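Local coordinates for CYCLIN domain-containing protein (Chaetomium thermophilum, PDB 6Z3U), which probably acts as the cyclin H-type regulatory subunit of the CDK-activating kinase complex, binding and activating a cyclin-dependent protein kinase, at residues E86-A100 / S126-L140. Residues are numbered along the deposited sequence; the frame is centred on the assembly and turned at random.
Sequences ELLLVTFYTAELLRA and SIMTYPPQEMLLVAL
Helix 83-103 packs here on helix 132-146 and the loop before it in this cyclin-family protein, an apolar contact between 86-100 and 126-140 with polar groups at the Glu86 end and along one flank. The axes of helices 86-100 and 132-140 approach to 9.9 Å at a signed crossing angle of -43°. Close to that crossing, Leu136 CD1 lies against the backbone at Tyr93 O, while Leu136 CG rests on Leu97 CB at 3.8 Å. Leu97, with CG anti to its own N (chi1 -178°), reaches between Ala139 and Leu140, and Ala100 CB closes this end against Leu140 CD1. The Tyr93 ring stands across the start of the second helix: Leu136 CD1 lies at its edge and Pro132 CB sits 3.9 Å from Tyr93 CD2. Tyr93 OH gives a weak hydrogen bond to Gln133 OE1 (3.4 Å), the amide turned 89° to the ring; its stronger partner is Arg354. At the other end Ile127 slides antiparallel past Glu86, Ile127 CB to Glu86 CG 3.7 Å, and sets CG1 against Val90 CG2. Glu86 OE2 takes a weak bond from Ser126 OG (3.3 Å), and OE1 a firmer one from Asn36 of helix 25-48. Ser126 OG in turn accepts from Met128 N, an ST turn. An alanine in place of Glu86 would probably leave Asn36 and Ser126 without the carboxylate each bonds and open a gap beside Ile127. Cohesion is thus mainly apolar, carried by Leu97, Leu136, Ile127 and Leu140 with the Tyr93 ring, whereas the buried carboxylate links helix 25-48 and, weakly, the loop before helix 132-146 to 86-100.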
ATOM      1  N   GLU A  86     -11.742  22.264 -19.108  1.00 60.32           N
ATOM      2  CA  GLU A  86     -11.894  21.028 -18.352  1.00 60.41           C
ATOM      3  C   GLU A  86     -10.795  20.914 -17.306  1.00 50.57           C
ATOM      4  O   GLU A  86     -11.061  20.613 -16.137  1.00 57.57           O
ATOM      5  CB  GLU A  86     -11.873  19.837 -19.310  1.00 63.40           C
ATOM      6  CG  GLU A  86     -12.849  18.722 -18.967  1.00 55.01           C
ATOM      7  CD  GLU A  86     -12.893  17.640 -20.032  1.00 50.12           C
ATOM      8  OE1 GLU A  86     -13.494  17.882 -21.098  1.00 58.96           O
ATOM      9  OE2 GLU A  86     -12.338  16.547 -19.800  1.00 48.79           O
ATOM     10  N   LEU A  87      -9.546  21.161 -17.714  1.00 56.81           N
ATOM     11  CA  LEU A  87      -8.421  21.107 -16.786  1.00 59.02           C
ATOM     12  C   LEU A  87      -8.504  22.204 -15.734  1.00 50.70           C
ATOM     13  O   LEU A  87      -7.987  22.038 -14.623  1.00 49.50           O
ATOM     14  CB  LEU A  87      -7.108  21.223 -17.562  1.00 54.11           C
ATOM     15  CG  LEU A  87      -5.798  21.107 -16.783  1.00 51.35           C
ATOM     16  CD1 LEU A  87      -5.771  19.840 -15.953  1.00 49.01           C
ATOM     17  CD2 LEU A  87      -4.623  21.144 -17.749  1.00 60.40           C
ATOM     18  N   LEU A  88      -9.134  23.334 -16.067  1.00 52.38           N
ATOM     19  CA  LEU A  88      -9.246  24.429 -15.109  1.00 57.25           C
ATOM     20  C   LEU A  88     -10.146  24.047 -13.940  1.00 54.30           C
ATOM     21  O   LEU A  88      -9.843  24.369 -12.786  1.00 60.51           O
ATOM     22  CB  LEU A  88      -9.769  25.684 -15.811  1.00 55.31           C
ATOM     23  CG  LEU A  88      -9.340  27.038 -15.238  1.00 56.87           C
ATOM     24  CD1 LEU A  88      -9.766  28.168 -16.165  1.00 59.51           C
ATOM     25  CD2 LEU A  88      -9.911  27.258 -13.851  1.00 57.07           C
ATOM     26  N   LEU A  89     -11.256  23.361 -14.215  1.00 52.79           N
ATOM     27  CA  LEU A  89     -12.142  22.950 -13.131  1.00 49.92           C
ATOM     28  C   LEU A  89     -11.488  21.884 -12.263  1.00 51.85           C
ATOM     29  O   LEU A  89     -11.695  21.855 -11.045  1.00 55.89           O
ATOM     30  CB  LEU A  89     -13.468  22.442 -13.695  1.00 58.02           C
ATOM     31  CG  LEU A  89     -14.413  23.486 -14.295  1.00 60.02           C
ATOM     32  CD1 LEU A  89     -15.725  22.835 -14.712  1.00 60.17           C
ATOM     33  CD2 LEU A  89     -14.672  24.622 -13.317  1.00 54.38           C
ATOM     34  N   VAL A  90     -10.698  20.995 -12.869  1.00 53.98           N
ATOM     35  CA  VAL A  90      -9.981  19.996 -12.082  1.00 48.19           C
ATOM     36  C   VAL A  90      -9.039  20.679 -11.100  1.00 58.12           C
ATOM     37  O   VAL A  90      -8.943  20.286  -9.931  1.00 60.60           O
ATOM     38  CB  VAL A  90      -9.225  19.025 -13.006  1.00 44.07           C
ATOM     39  CG1 VAL A  90      -8.308  18.121 -12.192  1.00 42.56           C
ATOM     40  CG2 VAL A  90     -10.203  18.202 -13.815  1.00 55.57           C
ATOM     41  N   THR A  91      -8.337  21.718 -11.555  1.00 51.90           N
ATOM     42  CA  THR A  91      -7.432  22.440 -10.669  1.00 46.75           C
ATOM     43  C   THR A  91      -8.203  23.156  -9.568  1.00 46.72           C
ATOM     44  O   THR A  91      -7.774  23.168  -8.408  1.00 47.39           O
ATOM     45  CB  THR A  91      -6.599  23.436 -11.477  1.00 48.99           C
ATOM     46  OG1 THR A  91      -5.984  22.757 -12.579  1.00 51.04           O
ATOM     47  CG2 THR A  91      -5.518  24.063 -10.614  1.00 52.28           C
ATOM     48  N   PHE A  92      -9.344  23.755  -9.911  1.00 47.58           N
ATOM     49  CA  PHE A  92     -10.144  24.453  -8.911  1.00 55.72           C
ATOM     50  C   PHE A  92     -10.648  23.487  -7.845  1.00 49.06           C
ATOM     51  O   PHE A  92     -10.572  23.772  -6.645  1.00 54.60           O
ATOM     52  CB  PHE A  92     -11.311  25.174  -9.591  1.00 49.27           C
ATOM     53  CG  PHE A  92     -12.347  25.695  -8.634  1.00 49.97           C
ATOM     54  CD1 PHE A  92     -12.129  26.860  -7.918  1.00 58.44           C
ATOM     55  CD2 PHE A  92     -13.548  25.025  -8.461  1.00 60.08           C
ATOM     56  CE1 PHE A  92     -13.082  27.341  -7.039  1.00 61.58           C
ATOM     57  CE2 PHE A  92     -14.504  25.502  -7.584  1.00 59.29           C
ATOM     58  CZ  PHE A  92     -14.272  26.663  -6.873  1.00 60.35           C
ATOM     59  N   TYR A  93     -11.160  22.330  -8.267  1.00 54.73           N
ATOM     60  CA  TYR A  93     -11.713  21.369  -7.322  1.00 51.99           C
ATOM     61  C   TYR A  93     -10.635  20.573  -6.598  1.00 53.31           C
ATOM     62  O   TYR A  93     -10.904  20.039  -5.516  1.00 56.18           O
ATOM     63  CB  TYR A  93     -12.675  20.422  -8.043  1.00 47.24           C
ATOM     64  CG  TYR A  93     -14.009  21.067  -8.356  1.00 44.44           C
ATOM     65  CD1 TYR A  93     -14.888  21.412  -7.337  1.00 53.30           C
ATOM     66  CD2 TYR A  93     -14.386  21.339  -9.665  1.00 47.81           C
ATOM     67  CE1 TYR A  93     -16.104  22.009  -7.613  1.00 55.97           C
ATOM     68  CE2 TYR A  93     -15.604  21.936  -9.951  1.00 45.23           C
ATOM     69  CZ  TYR A  93     -16.458  22.267  -8.919  1.00 45.19           C
ATOM     70  OH  TYR A  93     -17.673  22.859  -9.185  1.00 46.59           O
ATOM     71  N   THR A  94      -9.429  20.477  -7.162  1.00 52.30           N
ATOM     72  CA  THR A  94      -8.320  19.895  -6.411  1.00 49.58           C
ATOM     73  C   THR A  94      -7.935  20.787  -5.236  1.00 54.91           C
ATOM     74  O   THR A  94      -7.569  20.291  -4.164  1.00 46.87           O
ATOM     75  CB  THR A  94      -7.116  19.670  -7.327  1.00 50.18           C
ATOM     76  OG1 THR A  94      -7.508  18.879  -8.455  1.00 53.53           O
ATOM     77  CG2 THR A  94      -5.999  18.953  -6.581  1.00 50.83           C
ATOM     78  N   ALA A  95      -8.001  22.108  -5.423  1.00 58.75           N
ATOM     79  CA  ALA A  95      -7.739  23.021  -4.316  1.00 49.73           C
ATOM     80  C   ALA A  95      -8.857  22.960  -3.285  1.00 43.04           C
ATOM     81  O   ALA A  95      -8.598  23.018  -2.078  1.00 42.79           O
ATOM     82  CB  ALA A  95      -7.568  24.446  -4.842  1.00 57.88           C
ATOM     83  N   GLU A  96     -10.107  22.850  -3.741  1.00 45.59           N
ATOM     84  CA  GLU A  96     -11.221  22.706  -2.810  1.00 49.23           C
ATOM     85  C   GLU A  96     -11.123  21.390  -2.051  1.00 46.47           C
ATOM     86  O   GLU A  96     -11.444  21.326  -0.859  1.00 46.23           O
ATOM     87  CB  GLU A  96     -12.549  22.798  -3.564  1.00 54.12           C
ATOM     88  CG  GLU A  96     -13.778  22.826  -2.663  1.00 53.67           C
ATOM     89  CD  GLU A  96     -15.055  23.127  -3.425  1.00 51.99           C
ATOM     90  OE1 GLU A  96     -15.559  22.226  -4.128  1.00 56.75           O
ATOM     91  OE2 GLU A  96     -15.554  24.267  -3.325  1.00 54.57           O
ATOM     92  N   LEU A  97     -10.683  20.330  -2.730  1.00 49.42           N
ATOM     93  CA  LEU A  97     -10.472  19.050  -2.062  1.00 43.04           C
ATOM     94  C   LEU A  97      -9.466  19.193  -0.928  1.00 55.02           C
ATOM     95  O   LEU A  97      -9.700  18.717   0.189  1.00 58.10           O
ATOM     96  CB  LEU A  97     -10.004  18.011  -3.084  1.00 39.39           C
ATOM     97  CG  LEU A  97      -9.763  16.584  -2.595  1.00 34.43           C
ATOM     98  CD1 LEU A  97     -10.061  15.591  -3.707  1.00 33.79           C
ATOM     99  CD2 LEU A  97      -8.335  16.406  -2.108  1.00 39.33           C
ATOM    100  N   LEU A  98      -8.337  19.855  -1.197  1.00 60.26           N
ATOM    101  CA  LEU A  98      -7.329  20.058  -0.161  1.00 48.18           C
ATOM    102  C   LEU A  98      -7.886  20.889   0.988  1.00 39.35           C
ATOM    103  O   LEU A  98      -7.692  20.555   2.163  1.00 41.31           O
ATOM    104  CB  LEU A  98      -6.092  20.728  -0.761  1.00 47.35           C
ATOM    105  CG  LEU A  98      -5.286  19.913  -1.773  1.00 41.47           C
ATOM    106  CD1 LEU A  98      -4.146  20.743  -2.341  1.00 48.02           C
ATOM    107  CD2 LEU A  98      -4.751  18.647  -1.135  1.00 44.19           C
ATOM    108  N   ARG A  99      -8.585  21.981   0.667  1.00 51.86           N
ATOM    109  CA  ARG A  99      -9.212  22.779   1.715  1.00 56.04           C
ATOM    110  C   ARG A  99     -10.134  21.916   2.569  1.00 58.28           C
ATOM    111  O   ARG A  99     -10.116  22.004   3.802  1.00 63.18           O
ATOM    112  CB  ARG A  99      -9.986  23.950   1.105  1.00 57.68           C
ATOM    113  CG  ARG A  99      -9.110  25.051   0.514  1.00 61.26           C
ATOM    114  CD  ARG A  99      -9.901  26.344   0.273  1.00 48.65           C
ATOM    115  NE  ARG A  99     -11.024  26.155  -0.644  1.00 58.52           N
ATOM    116  CZ  ARG A  99     -10.954  26.287  -1.969  1.00 59.15           C
ATOM    117  NH1 ARG A  99      -9.808  26.608  -2.555  1.00 58.63           N
ATOM    118  NH2 ARG A  99     -12.036  26.090  -2.715  1.00 47.50           N
ATOM    119  N   ALA A 100     -10.936  21.064   1.926  1.00 54.64           N
ATOM    120  CA  ALA A 100     -11.827  20.181   2.671  1.00 56.14           C
ATOM    121  C   ALA A 100     -11.034  19.251   3.581  1.00 52.82           C
ATOM    122  O   ALA A 100     -11.439  18.987   4.720  1.00 47.93           O
ATOM    123  CB  ALA A 100     -12.693  19.377   1.704  1.00 55.36           C
ATOM    124  N   SER A 126     -13.613  12.342 -18.356  1.00 50.61           N
ATOM    125  CA  SER A 126     -13.851  13.758 -18.584  1.00 49.35           C
ATOM    126  C   SER A 126     -14.769  14.326 -17.514  1.00 45.59           C
ATOM    127  O   SER A 126     -15.599  13.618 -16.940  1.00 45.24           O
ATOM    128  CB  SER A 126     -14.463  13.988 -19.967  1.00 55.87           C
ATOM    129  OG  SER A 126     -15.312  15.123 -19.942  1.00 54.97           O
ATOM    130  N   ILE A 127     -14.610  15.625 -17.246  1.00 48.13           N
ATOM    131  CA  ILE A 127     -15.464  16.312 -16.285  1.00 47.76           C
ATOM    132  C   ILE A 127     -16.912  16.356 -16.753  1.00 53.72           C
ATOM    133  O   ILE A 127     -17.826  16.487 -15.931  1.00 49.83           O
ATOM    134  CB  ILE A 127     -14.921  17.735 -16.036  1.00 48.95           C
ATOM    135  CG1 ILE A 127     -13.649  17.678 -15.191  1.00 50.85           C
ATOM    136  CG2 ILE A 127     -15.966  18.602 -15.352  1.00 58.23           C
ATOM    137  CD1 ILE A 127     -13.902  17.460 -13.714  1.00 60.33           C
ATOM    138  N   MET A 128     -17.147  16.270 -18.062  1.00 59.00           N
ATOM    139  CA  MET A 128     -18.501  16.266 -18.599  1.00 47.97           C
ATOM    140  C   MET A 128     -19.204  14.925 -18.432  1.00 50.86           C
ATOM    141  O   MET A 128     -20.393  14.828 -18.757  1.00 53.75           O
ATOM    142  CB  MET A 128     -18.472  16.640 -20.084  1.00 50.22           C
ATOM    143  CG  MET A 128     -17.933  18.025 -20.355  1.00 51.77           C
ATOM    144  SD  MET A 128     -17.929  18.436 -22.107  1.00 56.01           S
ATOM    145  CE  MET A 128     -16.349  17.779 -22.628  1.00 60.64           C
ATOM    146  N   THR A 129     -18.506  13.896 -17.946  1.00 48.30           N
ATOM    147  CA  THR A 129     -19.080  12.568 -17.765  1.00 44.01           C
ATOM    148  C   THR A 129     -19.517  12.306 -16.327  1.00 47.50           C
ATOM    149  O   THR A 129     -20.629  11.821 -16.099  1.00 50.11           O
ATOM    150  CB  THR A 129     -18.073  11.497 -18.200  1.00 47.41           C
ATOM    151  OG1 THR A 129     -17.470  11.884 -19.441  1.00 61.04           O
ATOM    152  CG2 THR A 129     -18.764  10.156 -18.382  1.00 56.68           C
ATOM    153  N   TYR A 130     -18.663  12.611 -15.349  1.00 54.80           N
ATOM    154  CA  TYR A 130     -18.964  12.378 -13.944  1.00 48.99           C
ATOM    155  C   TYR A 130     -18.784  13.663 -13.146  1.00 48.26           C
ATOM    156  O   TYR A 130     -17.880  14.456 -13.439  1.00 43.25           O
ATOM    157  CB  TYR A 130     -18.067  11.271 -13.370  1.00 43.15           C
ATOM    158  CG  TYR A 130     -18.191   9.950 -14.097  1.00 44.73           C
ATOM    159  CD1 TYR A 130     -19.354   9.193 -14.012  1.00 42.52           C
ATOM    160  CD2 TYR A 130     -17.146   9.457 -14.870  1.00 52.88           C
ATOM    161  CE1 TYR A 130     -19.472   7.982 -14.673  1.00 48.36           C
ATOM    162  CE2 TYR A 130     -17.255   8.246 -15.537  1.00 51.58           C
ATOM    163  CZ  TYR A 130     -18.420   7.513 -15.436  1.00 51.92           C
ATOM    164  OH  TYR A 130     -18.532   6.308 -16.099  1.00 57.15           O
ATOM    165  N   PRO A 131     -19.610  13.888 -12.126  1.00 49.06           N
ATOM    166  CA  PRO A 131     -19.642  15.202 -11.460  1.00 44.61           C
ATOM    167  C   PRO A 131     -18.433  15.419 -10.571  1.00 41.98           C
ATOM    168  O   PRO A 131     -18.238  14.692  -9.587  1.00 47.93           O
ATOM    169  CB  PRO A 131     -20.934  15.144 -10.628  1.00 40.03           C
ATOM    170  CG  PRO A 131     -21.169  13.697 -10.382  1.00 42.11           C
ATOM    171  CD  PRO A 131     -20.563  12.933 -11.528  1.00 51.42           C
ATOM    172  N   PRO A 132     -17.612  16.437 -10.858  1.00 39.84           N
ATOM    173  CA  PRO A 132     -16.449  16.692  -9.990  1.00 42.53           C
ATOM    174  C   PRO A 132     -16.825  17.113  -8.582  1.00 38.61           C
ATOM    175  O   PRO A 132     -16.038  16.890  -7.654  1.00 38.43           O
ATOM    176  CB  PRO A 132     -15.694  17.808 -10.728  1.00 45.01           C
ATOM    177  CG  PRO A 132     -16.718  18.468 -11.578  1.00 42.41           C
ATOM    178  CD  PRO A 132     -17.681  17.389 -11.981  1.00 44.07           C
ATOM    179  N   GLN A 133     -17.994  17.726  -8.391  1.00 48.73           N
ATOM    180  CA  GLN A 133     -18.409  18.108  -7.048  1.00 46.09           C
ATOM    181  C   GLN A 133     -18.550  16.887  -6.149  1.00 38.53           C
ATOM    182  O   GLN A 133     -18.285  16.965  -4.945  1.00 36.73           O
ATOM    183  CB  GLN A 133     -19.731  18.876  -7.109  1.00 52.02           C
ATOM    184  CG  GLN A 133     -20.105  19.580  -5.818  1.00 58.26           C
ATOM    185  CD  GLN A 133     -19.402  20.916  -5.666  1.00 57.40           C
ATOM    186  OE1 GLN A 133     -19.452  21.761  -6.560  1.00 54.74           O
ATOM    187  NE2 GLN A 133     -18.734  21.108  -4.533  1.00 60.51           N
ATOM    188  N   GLU A 134     -18.962  15.753  -6.717  1.00 43.04           N
ATOM    189  CA  GLU A 134     -19.132  14.516  -5.967  1.00 43.74           C
ATOM    190  C   GLU A 134     -17.837  13.713  -5.890  1.00 41.87           C
ATOM    191  O   GLU A 134     -17.460  13.241  -4.812  1.00 44.25           O
ATOM    192  CB  GLU A 134     -20.241  13.669  -6.600  1.00 53.15           C
ATOM    193  CG  GLU A 134     -21.608  14.342  -6.624  1.00 45.63           C
ATOM    194  CD  GLU A 134     -22.151  14.616  -5.233  1.00 48.04           C
ATOM    195  OE1 GLU A 134     -21.925  15.731  -4.714  1.00 54.96           O
ATOM    196  OE2 GLU A 134     -22.784  13.709  -4.650  1.00 51.76           O
ATOM    197  N   MET A 135     -17.150  13.541  -7.023  1.00 39.10           N
ATOM    198  CA  MET A 135     -15.887  12.812  -7.016  1.00 36.32           C
ATOM    199  C   MET A 135     -14.881  13.423  -6.050  1.00 36.59           C
ATOM    200  O   MET A 135     -13.969  12.724  -5.597  1.00 41.18           O
ATOM    201  CB  MET A 135     -15.291  12.778  -8.425  1.00 42.09           C
ATOM    202  CG  MET A 135     -16.112  11.995  -9.445  1.00 39.81           C
ATOM    203  SD  MET A 135     -16.315  10.246  -9.045  1.00 45.19           S
ATOM    204  CE  MET A 135     -17.891  10.282  -8.198  1.00 43.37           C
ATOM    205  N   LEU A 136     -15.026  14.708  -5.723  1.00 38.39           N
ATOM    206  CA  LEU A 136     -14.149  15.327  -4.735  1.00 38.18           C
ATOM    207  C   LEU A 136     -14.256  14.611  -3.394  1.00 35.66           C
ATOM    208  O   LEU A 136     -13.243  14.258  -2.780  1.00 39.24           O
ATOM    209  CB  LEU A 136     -14.498  16.811  -4.596  1.00 38.27           C
ATOM    210  CG  LEU A 136     -13.704  17.657  -3.600  1.00 35.89           C
ATOM    211  CD1 LEU A 136     -13.795  19.122  -3.994  1.00 43.19           C
ATOM    212  CD2 LEU A 136     -14.191  17.468  -2.172  1.00 39.22           C
ATOM    213  N   LEU A 137     -15.485  14.382  -2.926  1.00 35.21           N
ATOM    214  CA  LEU A 137     -15.677  13.683  -1.662  1.00 37.96           C
ATOM    215  C   LEU A 137     -15.248  12.225  -1.762  1.00 43.41           C
ATOM    216  O   LEU A 137     -14.696  11.666  -0.807  1.00 45.80           O
ATOM    217  CB  LEU A 137     -17.139  13.782  -1.232  1.00 34.20           C
ATOM    218  CG  LEU A 137     -17.534  15.083  -0.534  1.00 39.76           C
ATOM    219  CD1 LEU A 137     -19.045  15.241  -0.488  1.00 45.48           C
ATOM    220  CD2 LEU A 137     -16.950  15.112   0.867  1.00 47.11           C
ATOM    221  N   VAL A 138     -15.498  11.589  -2.910  1.00 47.56           N
ATOM    222  CA  VAL A 138     -15.127  10.186  -3.078  1.00 33.71           C
ATOM    223  C   VAL A 138     -13.617  10.016  -2.989  1.00 31.74           C
ATOM    224  O   VAL A 138     -13.119   9.067  -2.371  1.00 33.92           O
ATOM    225  CB  VAL A 138     -15.674   9.652  -4.414  1.00 34.61           C
ATOM    226  CG1 VAL A 138     -15.233   8.217  -4.628  1.00 30.31           C
ATOM    227  CG2 VAL A 138     -17.195   9.767  -4.452  1.00 47.54           C
ATOM    228  N   ALA A 139     -12.863  10.934  -3.599  1.00 32.83           N
ATOM    229  CA  ALA A 139     -11.408  10.830  -3.568  1.00 30.11           C
ATOM    230  C   ALA A 139     -10.864  10.968  -2.153  1.00 36.01           C
ATOM    231  O   ALA A 139      -9.839  10.361  -1.822  1.00 34.70           O
ATOM    232  CB  ALA A 139     -10.788  11.889  -4.479  1.00 32.41           C
ATOM    233  N   LEU A 140     -11.524  11.768  -1.311  1.00 40.97           N
ATOM    234  CA  LEU A 140     -11.108  11.876   0.084  1.00 28.66           C
ATOM    235  C   LEU A 140     -11.457  10.612   0.861  1.00 33.17           C
ATOM    236  O   LEU A 140     -10.654  10.128   1.666  1.00 39.34           O
ATOM    237  CB  LEU A 140     -11.758  13.097   0.731  1.00 33.39           C
ATOM    238  CG  LEU A 140     -11.079  14.441   0.463  1.00 31.00           C
ATOM    239  CD1 LEU A 140     -12.013  15.590   0.801  1.00 40.55           C
ATOM    240  CD2 LEU A 140      -9.797  14.560   1.258  1.00 32.46           C
TER